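Local structure of exocyst complex component EXO70 (Saccharomyces cerevisiae, 2B1E) at residues A[460-474]-A[525-537]. The protein takes part in the secretory pathway as a subunit of the exocyst, the complex that tethers secretory vesicles to sites of exocytosis, and contributes to exocyst assembly. Sequence-based numbering, arbitrary orientation.
Sequences WRDLTANLMDSVFID and LVMPMYERFYSRY
With CG anti to the backbone N in both residues (chi1 -176° in Leu467, 172° in Phe533), side chains from segments 460-474 and 525-537, on helices 440-473 and 512-537, meet between the two backbones. Leu467 CD1 settles over the middle of one ring face, 3.6 Å from the Phe533 centroid, a CH-pi contact in which a branched aliphatic tip suits a flat, polarisable surface. Val471 reaches both ways: its CG2 lies 3.7 Å from Phe533 CD1, while CG1 rests on one face of the Arg536 guanidinium, bringing a methyl against the flat side of the charged group. One turn before Leu467, Thr464 has the shortest of the cross-segment CA pairings, its CA 6.4 Å from that of Val526. A small residue fits here; its OG1 bonds back to Arg461 O (3.0 Å), approaching from above the carbonyl plane, and so the hydroxyl is satisfied within its own helix while CG2 turns to the backbone of Leu525 and Val526. The thioether of Met529 lies alongside, its CE 3.9 Å from Met468 CB. At the N-terminal end of the two segments, Val526 CG2 touches Trp460 CE3 at 3.7 Å, and Leu525 CD2 packs on the aliphatic CG of Arg461, whose NH2 is hydrogen-bonded to Ser454 OG. At the other end Tyr537 OH donates to Asp474 OD1 (3.2 Å), meeting it on the anti side and out of the carboxylate plane, a polar closure to an apolar seam. Helix 483-504 packs against both helices, bringing Phe490 to Phe533 and Leu500 to Trp460. The first and third of three successive helices thus run nearly parallel, segment axes 10.0 Å apart at 16°, within the elongated all-helical rod of stacked bundles that characterises Exo70.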
ATOM      1  N   TRP A 460     -40.992 -12.055  17.025  1.00 10.06           N
ATOM      2  CA  TRP A 460     -42.140 -11.268  17.431  1.00 11.24           C
ATOM      3  C   TRP A 460     -43.114 -11.153  16.249  1.00 11.74           C
ATOM      4  O   TRP A 460     -44.329 -11.089  16.450  1.00 11.70           O
ATOM      5  CB  TRP A 460     -41.715  -9.865  17.895  1.00 10.30           C
ATOM      6  CG  TRP A 460     -40.932  -9.852  19.162  1.00 11.20           C
ATOM      7  CD1 TRP A 460     -39.566  -9.870  19.286  1.00 14.33           C
ATOM      8  CD2 TRP A 460     -41.454  -9.827  20.497  1.00 14.10           C
ATOM      9  NE1 TRP A 460     -39.209  -9.855  20.610  1.00 12.84           N
ATOM     10  CE2 TRP A 460     -40.347  -9.829  21.378  1.00 14.80           C
ATOM     11  CE3 TRP A 460     -42.751  -9.799  21.035  1.00 12.68           C
ATOM     12  CZ2 TRP A 460     -40.497  -9.808  22.770  1.00 16.84           C
ATOM     13  CZ3 TRP A 460     -42.899  -9.777  22.421  1.00 15.80           C
ATOM     14  CH2 TRP A 460     -41.778  -9.782  23.272  1.00 16.83           C
ATOM     15  N   ARG A 461     -42.584 -11.132  15.027  1.00 12.26           N
ATOM     16  CA  ARG A 461     -43.445 -11.047  13.846  1.00 15.91           C
ATOM     17  C   ARG A 461     -44.281 -12.324  13.749  1.00 16.39           C
ATOM     18  O   ARG A 461     -45.467 -12.274  13.390  1.00 16.40           O
ATOM     19  CB  ARG A 461     -42.618 -10.857  12.565  1.00 18.01           C
ATOM     20  CG  ARG A 461     -41.907  -9.509  12.469  1.00 20.70           C
ATOM     21  CD  ARG A 461     -41.300  -9.279  11.076  1.00 20.41           C
ATOM     22  NE  ARG A 461     -40.042  -9.994  10.862  1.00 25.53           N
ATOM     23  CZ  ARG A 461     -38.836  -9.437  10.962  1.00 24.57           C
ATOM     24  NH1 ARG A 461     -38.715  -8.154  11.273  1.00 28.19           N
ATOM     25  NH2 ARG A 461     -37.750 -10.160  10.743  1.00 29.26           N
ATOM     26  N   ASP A 462     -43.674 -13.467  14.074  1.00 15.54           N
ATOM     27  CA  ASP A 462     -44.399 -14.747  14.037  1.00 15.51           C
ATOM     28  C   ASP A 462     -45.566 -14.716  15.027  1.00 15.08           C
ATOM     29  O   ASP A 462     -46.674 -15.160  14.726  1.00 15.85           O
ATOM     30  CB  ASP A 462     -43.464 -15.904  14.394  1.00 18.31           C
ATOM     31  CG  ASP A 462     -42.375 -16.118  13.354  1.00 21.47           C
ATOM     32  OD1 ASP A 462     -42.400 -15.429  12.311  1.00 21.39           O
ATOM     33  OD2 ASP A 462     -41.501 -16.977  13.577  1.00 20.42           O
ATOM     34  N   LEU A 463     -45.304 -14.192  16.216  1.00 14.01           N
ATOM     35  CA  LEU A 463     -46.324 -14.078  17.256  1.00 12.78           C
ATOM     36  C   LEU A 463     -47.538 -13.283  16.771  1.00 14.66           C
ATOM     37  O   LEU A 463     -48.688 -13.728  16.901  1.00 13.59           O
ATOM     38  CB  LEU A 463     -45.734 -13.378  18.485  1.00 12.40           C
ATOM     39  CG  LEU A 463     -46.681 -13.116  19.659  1.00 12.11           C
ATOM     40  CD1 LEU A 463     -47.168 -14.432  20.217  1.00 13.27           C
ATOM     41  CD2 LEU A 463     -45.971 -12.342  20.743  1.00 14.02           C
ATOM     42  N   THR A 464     -47.285 -12.092  16.233  1.00 13.57           N
ATOM     43  CA  THR A 464     -48.377 -11.252  15.757  1.00 15.21           C
ATOM     44  C   THR A 464     -49.056 -11.834  14.519  1.00 15.26           C
ATOM     45  O   THR A 464     -50.260 -11.654  14.332  1.00 13.63           O
ATOM     46  CB  THR A 464     -47.895  -9.805  15.476  1.00 14.81           C
ATOM     47  OG1 THR A 464     -46.819  -9.823  14.532  1.00 16.06           O
ATOM     48  CG2 THR A 464     -47.410  -9.154  16.772  1.00 15.48           C
ATOM     49  N   ALA A 465     -48.290 -12.528  13.678  1.00 14.65           N
ATOM     50  CA  ALA A 465     -48.870 -13.142  12.485  1.00 15.30           C
ATOM     51  C   ALA A 465     -49.828 -14.255  12.921  1.00 17.65           C
ATOM     52  O   ALA A 465     -50.929 -14.399  12.373  1.00 18.12           O
ATOM     53  CB  ALA A 465     -47.768 -13.717  11.580  1.00 15.40           C
ATOM     54  N   ASN A 466     -49.417 -15.034  13.917  1.00 18.00           N
ATOM     55  CA  ASN A 466     -50.258 -16.120  14.408  1.00 19.81           C
ATOM     56  C   ASN A 466     -51.571 -15.576  14.953  1.00 19.66           C
ATOM     57  O   ASN A 466     -52.637 -16.130  14.686  1.00 17.88           O
ATOM     58  CB  ASN A 466     -49.549 -16.916  15.508  1.00 21.86           C
ATOM     59  CG  ASN A 466     -48.372 -17.713  14.986  1.00 24.05           C
ATOM     60  OD1 ASN A 466     -48.333 -18.102  13.814  1.00 25.36           O
ATOM     61  ND2 ASN A 466     -47.406 -17.978  15.859  1.00 24.82           N
ATOM     62  N   LEU A 467     -51.484 -14.489  15.713  1.00 19.32           N
ATOM     63  CA  LEU A 467     -52.659 -13.858  16.302  1.00 19.38           C
ATOM     64  C   LEU A 467     -53.580 -13.321  15.210  1.00 19.35           C
ATOM     65  O   LEU A 467     -54.792 -13.517  15.261  1.00 17.85           O
ATOM     66  CB  LEU A 467     -52.235 -12.709  17.221  1.00 21.56           C
ATOM     67  CG  LEU A 467     -53.354 -11.998  17.994  1.00 21.15           C
ATOM     68  CD1 LEU A 467     -54.047 -13.000  18.910  1.00 20.33           C
ATOM     69  CD2 LEU A 467     -52.775 -10.842  18.809  1.00 20.23           C
ATOM     70  N   MET A 468     -53.002 -12.650  14.217  1.00 19.17           N
ATOM     71  CA  MET A 468     -53.790 -12.089  13.125  1.00 19.35           C
ATOM     72  C   MET A 468     -54.516 -13.201  12.362  1.00 19.80           C
ATOM     73  O   MET A 468     -55.696 -13.074  12.025  1.00 16.73           O
ATOM     74  CB  MET A 468     -52.903 -11.290  12.156  1.00 19.13           C
ATOM     75  CG  MET A 468     -53.722 -10.500  11.132  1.00 24.20           C
ATOM     76  SD  MET A 468     -52.780  -9.698   9.806  1.00 29.57           S
ATOM     77  CE  MET A 468     -52.511 -11.100   8.703  1.00 30.33           C
ATOM     78  N   ASP A 469     -53.808 -14.295  12.101  1.00 21.24           N
ATOM     79  CA  ASP A 469     -54.401 -15.424  11.397  1.00 23.20           C
ATOM     80  C   ASP A 469     -55.568 -16.044  12.174  1.00 22.66           C
ATOM     81  O   ASP A 469     -56.566 -16.444  11.580  1.00 22.10           O
ATOM     82  CB  ASP A 469     -53.350 -16.505  11.123  1.00 25.93           C
ATOM     83  CG  ASP A 469     -52.448 -16.172   9.948  1.00 29.74           C
ATOM     84  OD1 ASP A 469     -51.577 -17.010   9.634  1.00 32.40           O
ATOM     85  OD2 ASP A 469     -52.601 -15.089   9.336  1.00 31.29           O
ATOM     86  N   SER A 470     -55.445 -16.133  13.495  1.00 23.06           N
ATOM     87  CA  SER A 470     -56.515 -16.720  14.295  1.00 23.63           C
ATOM     88  C   SER A 470     -57.777 -15.861  14.202  1.00 24.22           C
ATOM     89  O   SER A 470     -58.900 -16.376  14.222  1.00 25.45           O
ATOM     90  CB  SER A 470     -56.095 -16.850  15.764  1.00 24.18           C
ATOM     91  OG  SER A 470     -56.269 -15.630  16.466  1.00 25.97           O
ATOM     92  N   VAL A 471     -57.591 -14.551  14.098  1.00 20.55           N
ATOM     93  CA  VAL A 471     -58.724 -13.646  13.995  1.00 19.09           C
ATOM     94  C   VAL A 471     -59.386 -13.760  12.613  1.00 18.44           C
ATOM     95  O   VAL A 471     -60.606 -13.889  12.509  1.00 15.07           O
ATOM     96  CB  VAL A 471     -58.282 -12.201  14.257  1.00 19.89           C
ATOM     97  CG1 VAL A 471     -59.473 -11.254  14.162  1.00 19.40           C
ATOM     98  CG2 VAL A 471     -57.650 -12.111  15.643  1.00 20.32           C
ATOM     99  N   PHE A 472     -58.582 -13.732  11.557  1.00 17.01           N
ATOM    100  CA  PHE A 472     -59.119 -13.835  10.204  1.00 20.17           C
ATOM    101  C   PHE A 472     -59.926 -15.118  10.017  1.00 20.03           C
ATOM    102  O   PHE A 472     -61.067 -15.086   9.556  1.00 18.18           O
ATOM    103  CB  PHE A 472     -57.986 -13.802   9.178  1.00 21.66           C
ATOM    104  CG  PHE A 472     -57.542 -12.422   8.799  1.00 23.58           C
ATOM    105  CD1 PHE A 472     -57.474 -11.405   9.750  1.00 25.74           C
ATOM    106  CD2 PHE A 472     -57.142 -12.148   7.496  1.00 26.21           C
ATOM    107  CE1 PHE A 472     -57.011 -10.138   9.406  1.00 26.64           C
ATOM    108  CE2 PHE A 472     -56.676 -10.882   7.143  1.00 28.49           C
ATOM    109  CZ  PHE A 472     -56.610  -9.877   8.104  1.00 27.62           C
ATOM    110  N   ILE A 473     -59.331 -16.241  10.399  1.00 22.57           N
ATOM    111  CA  ILE A 473     -59.966 -17.551  10.255  1.00 26.58           C
ATOM    112  C   ILE A 473     -61.311 -17.632  10.988  1.00 28.46           C
ATOM    113  O   ILE A 473     -62.191 -18.414  10.624  1.00 27.67           O
ATOM    114  CB  ILE A 473     -59.024 -18.671  10.780  1.00 28.32           C
ATOM    115  CG1 ILE A 473     -59.517 -20.039  10.303  1.00 29.04           C
ATOM    116  CG2 ILE A 473     -58.957 -18.641  12.303  1.00 29.80           C
ATOM    117  CD1 ILE A 473     -59.154 -20.338   8.874  1.00 28.75           C
ATOM    118  N   ASP A 474     -61.468 -16.802  12.010  1.00 29.79           N
ATOM    119  CA  ASP A 474     -62.682 -16.787  12.810  1.00 31.26           C
ATOM    120  C   ASP A 474     -63.597 -15.595  12.513  1.00 32.83           C
ATOM    121  O   ASP A 474     -64.532 -15.322  13.261  1.00 34.31           O
ATOM    122  CB  ASP A 474     -62.280 -16.821  14.296  1.00 32.67           C
ATOM    123  CG  ASP A 474     -63.462 -16.670  15.240  1.00 33.39           C
ATOM    124  OD1 ASP A 474     -63.795 -15.517  15.601  1.00 29.63           O
ATOM    125  OD2 ASP A 474     -64.056 -17.705  15.619  1.00 34.27           O
ATOM    126  N   LEU A 525     -44.841  -3.372  16.656  1.00 14.97           N
ATOM    127  CA  LEU A 525     -45.388  -4.590  16.088  1.00 17.48           C
ATOM    128  C   LEU A 525     -46.486  -5.212  16.948  1.00 16.22           C
ATOM    129  O   LEU A 525     -47.550  -5.581  16.456  1.00 15.50           O
ATOM    130  CB  LEU A 525     -44.242  -5.582  15.891  1.00 18.33           C
ATOM    131  CG  LEU A 525     -44.407  -6.864  15.084  1.00 21.87           C
ATOM    132  CD1 LEU A 525     -44.911  -6.555  13.680  1.00 21.85           C
ATOM    133  CD2 LEU A 525     -43.046  -7.549  15.022  1.00 23.14           C
ATOM    134  N   VAL A 526     -46.226  -5.312  18.241  1.00 14.94           N
ATOM    135  CA  VAL A 526     -47.166  -5.924  19.161  1.00 12.89           C
ATOM    136  C   VAL A 526     -48.363  -5.090  19.635  1.00 14.61           C
ATOM    137  O   VAL A 526     -49.502  -5.563  19.594  1.00 11.34           O
ATOM    138  CB  VAL A 526     -46.421  -6.423  20.415  1.00 14.11           C
ATOM    139  CG1 VAL A 526     -47.405  -6.949  21.435  1.00 13.43           C
ATOM    140  CG2 VAL A 526     -45.434  -7.503  20.027  1.00 11.61           C
ATOM    141  N   MET A 527     -48.122  -3.857  20.080  1.00 10.58           N
ATOM    142  CA  MET A 527     -49.224  -3.076  20.631  1.00 12.23           C
ATOM    143  C   MET A 527     -50.379  -2.676  19.716  1.00 11.63           C
ATOM    144  O   MET A 527     -51.535  -2.816  20.104  1.00 12.35           O
ATOM    145  CB  MET A 527     -48.684  -1.859  21.384  1.00 12.28           C
ATOM    146  CG  MET A 527     -47.917  -2.228  22.674  1.00 12.60           C
ATOM    147  SD  MET A 527     -48.724  -3.466  23.743  1.00 12.94           S
ATOM    148  CE  MET A 527     -50.436  -2.800  23.834  1.00 16.78           C
ATOM    149  N   PRO A 528     -50.099  -2.173  18.504  1.00 12.31           N
ATOM    150  CA  PRO A 528     -51.258  -1.815  17.678  1.00 13.09           C
ATOM    151  C   PRO A 528     -52.179  -3.020  17.464  1.00 13.67           C
ATOM    152  O   PRO A 528     -53.399  -2.898  17.563  1.00 14.72           O
ATOM    153  CB  PRO A 528     -50.615  -1.324  16.379  1.00 16.10           C
ATOM    154  CG  PRO A 528     -49.341  -0.673  16.874  1.00 15.97           C
ATOM    155  CD  PRO A 528     -48.843  -1.694  17.895  1.00 13.41           C
ATOM    156  N   MET A 529     -51.595  -4.184  17.194  1.00 14.03           N
ATOM    157  CA  MET A 529     -52.395  -5.382  16.971  1.00 14.82           C
ATOM    158  C   MET A 529     -53.155  -5.848  18.208  1.00 14.62           C
ATOM    159  O   MET A 529     -54.331  -6.193  18.120  1.00 12.66           O
ATOM    160  CB  MET A 529     -51.530  -6.540  16.462  1.00 17.46           C
ATOM    161  CG  MET A 529     -52.367  -7.743  16.054  1.00 20.74           C
ATOM    162  SD  MET A 529     -51.418  -9.085  15.356  1.00 28.28           S
ATOM    163  CE  MET A 529     -50.957  -8.329  13.721  1.00 23.50           C
ATOM    164  N   TYR A 530     -52.490  -5.880  19.359  1.00 11.84           N
ATOM    165  CA  TYR A 530     -53.173  -6.327  20.565  1.00 13.07           C
ATOM    166  C   TYR A 530     -54.344  -5.426  20.949  1.00 12.76           C
ATOM    167  O   TYR A 530     -55.377  -5.914  21.411  1.00 12.20           O
ATOM    168  CB  TYR A 530     -52.203  -6.445  21.752  1.00 12.01           C
ATOM    169  CG  TYR A 530     -52.844  -7.165  22.915  1.00 10.33           C
ATOM    170  CD1 TYR A 530     -53.116  -8.533  22.846  1.00 12.26           C
ATOM    171  CD2 TYR A 530     -53.267  -6.463  24.044  1.00 10.10           C
ATOM    172  CE1 TYR A 530     -53.806  -9.185  23.867  1.00 10.28           C
ATOM    173  CE2 TYR A 530     -53.959  -7.101  25.073  1.00  9.27           C
ATOM    174  CZ  TYR A 530     -54.228  -8.462  24.973  1.00 11.29           C
ATOM    175  OH  TYR A 530     -54.960  -9.087  25.947  1.00  6.99           O
ATOM    176  N   GLU A 531     -54.187  -4.114  20.779  1.00 12.66           N
ATOM    177  CA  GLU A 531     -55.272  -3.203  21.105  1.00 13.71           C
ATOM    178  C   GLU A 531     -56.492  -3.500  20.237  1.00 12.57           C
ATOM    179  O   GLU A 531     -57.623  -3.475  20.719  1.00 12.49           O
ATOM    180  CB  GLU A 531     -54.830  -1.746  20.914  1.00 19.63           C
ATOM    181  CG  GLU A 531     -53.690  -1.360  21.845  1.00 24.26           C
ATOM    182  CD  GLU A 531     -53.395   0.121  21.850  1.00 29.85           C
ATOM    183  OE1 GLU A 531     -53.084   0.676  20.769  1.00 31.78           O
ATOM    184  OE2 GLU A 531     -53.464   0.724  22.945  1.00 31.66           O
ATOM    185  N   ARG A 532     -56.261  -3.783  18.959  1.00 11.43           N
ATOM    186  CA  ARG A 532     -57.348  -4.093  18.030  1.00 12.47           C
ATOM    187  C   ARG A 532     -57.996  -5.434  18.370  1.00 12.40           C
ATOM    188  O   ARG A 532     -59.219  -5.581  18.324  1.00 13.03           O
ATOM    189  CB  ARG A 532     -56.809  -4.119  16.596  1.00 13.59           C
ATOM    190  CG  ARG A 532     -56.408  -2.745  16.082  1.00 15.89           C
ATOM    191  CD  ARG A 532     -55.486  -2.815  14.881  1.00 14.92           C
ATOM    192  NE  ARG A 532     -55.087  -1.464  14.500  1.00 12.92           N
ATOM    193  CZ  ARG A 532     -53.925  -1.148  13.945  1.00 10.74           C
ATOM    194  NH1 ARG A 532     -53.025  -2.085  13.691  1.00 15.20           N
ATOM    195  NH2 ARG A 532     -53.655   0.119  13.670  1.00 17.59           N
ATOM    196  N   PHE A 533     -57.165  -6.414  18.701  1.00 11.56           N
ATOM    197  CA  PHE A 533     -57.629  -7.753  19.063  1.00 11.67           C
ATOM    198  C   PHE A 533     -58.454  -7.696  20.354  1.00 13.11           C
ATOM    199  O   PHE A 533     -59.553  -8.262  20.441  1.00 12.74           O
ATOM    200  CB  PHE A 533     -56.399  -8.661  19.245  1.00 13.14           C
ATOM    201  CG  PHE A 533     -56.706 -10.017  19.814  1.00 12.80           C
ATOM    202  CD1 PHE A 533     -57.585 -10.879  19.172  1.00 17.08           C
ATOM    203  CD2 PHE A 533     -56.064 -10.453  20.974  1.00 16.67           C
ATOM    204  CE1 PHE A 533     -57.823 -12.163  19.673  1.00 14.13           C
ATOM    205  CE2 PHE A 533     -56.294 -11.728  21.479  1.00 15.21           C
ATOM    206  CZ  PHE A 533     -57.174 -12.583  20.828  1.00 16.50           C
ATOM    207  N   TYR A 534     -57.913  -7.011  21.357  1.00 12.70           N
ATOM    208  CA  TYR A 534     -58.585  -6.863  22.646  1.00 12.90           C
ATOM    209  C   TYR A 534     -59.908  -6.127  22.455  1.00 11.37           C
ATOM    210  O   TYR A 534     -60.933  -6.524  22.994  1.00 11.08           O
ATOM    211  CB  TYR A 534     -57.686  -6.076  23.607  1.00 12.68           C
ATOM    212  CG  TYR A 534     -58.292  -5.768  24.964  1.00 14.59           C
ATOM    213  CD1 TYR A 534     -58.167  -6.662  26.034  1.00 14.78           C
ATOM    214  CD2 TYR A 534     -58.957  -4.567  25.188  1.00 14.82           C
ATOM    215  CE1 TYR A 534     -58.691  -6.350  27.303  1.00 18.72           C
ATOM    216  CE2 TYR A 534     -59.483  -4.249  26.442  1.00 17.40           C
ATOM    217  CZ  TYR A 534     -59.344  -5.140  27.490  1.00 18.86           C
ATOM    218  OH  TYR A 534     -59.854  -4.809  28.722  1.00 22.85           O
ATOM    219  N   SER A 535     -59.885  -5.052  21.680  1.00 12.10           N
ATOM    220  CA  SER A 535     -61.098  -4.276  21.447  1.00 14.26           C
ATOM    221  C   SER A 535     -62.154  -5.087  20.694  1.00 15.50           C
ATOM    222  O   SER A 535     -63.349  -4.952  20.933  1.00 12.92           O
ATOM    223  CB  SER A 535     -60.759  -3.016  20.655  1.00 16.62           C
ATOM    224  OG  SER A 535     -61.925  -2.254  20.394  1.00 23.92           O
ATOM    225  N   ARG A 536     -61.701  -5.945  19.794  1.00 15.08           N
ATOM    226  CA  ARG A 536     -62.607  -6.759  18.998  1.00 16.95           C
ATOM    227  C   ARG A 536     -63.334  -7.823  19.827  1.00 16.04           C
ATOM    228  O   ARG A 536     -64.504  -8.141  19.565  1.00 12.50           O
ATOM    229  CB  ARG A 536     -61.819  -7.427  17.862  1.00 17.59           C
ATOM    230  CG  ARG A 536     -62.666  -8.242  16.883  1.00 22.74           C
ATOM    231  CD  ARG A 536     -61.812  -8.965  15.824  1.00 25.54           C
ATOM    232  NE  ARG A 536     -61.262  -8.075  14.799  1.00 30.44           N
ATOM    233  CZ  ARG A 536     -60.039  -7.550  14.818  1.00 35.01           C
ATOM    234  NH1 ARG A 536     -59.200  -7.817  15.818  1.00 35.34           N
ATOM    235  NH2 ARG A 536     -59.648  -6.755  13.829  1.00 34.20           N
ATOM    236  N   TYR A 537     -62.664  -8.350  20.845  1.00 13.52           N
ATOM    237  CA  TYR A 537     -63.256  -9.418  21.647  1.00 14.60           C
ATOM    238  C   TYR A 537     -63.515  -9.196  23.135  1.00 14.53           C
ATOM    239  O   TYR A 537     -64.098 -10.064  23.784  1.00 15.33           O
ATOM    240  CB  TYR A 537     -62.394 -10.668  21.524  1.00 13.63           C
ATOM    241  CG  TYR A 537     -62.287 -11.230  20.132  1.00 16.09           C
ATOM    242  CD1 TYR A 537     -61.082 -11.181  19.429  1.00 15.09           C
ATOM    243  CD2 TYR A 537     -63.376 -11.870  19.537  1.00 16.33           C
ATOM    244  CE1 TYR A 537     -60.962 -11.772  18.166  1.00 17.43           C
ATOM    245  CE2 TYR A 537     -63.267 -12.451  18.290  1.00 15.83           C
ATOM    246  CZ  TYR A 537     -62.066 -12.407  17.608  1.00 16.00           C
ATOM    247  OH  TYR A 537     -61.975 -13.028  16.379  1.00 16.26           O
TER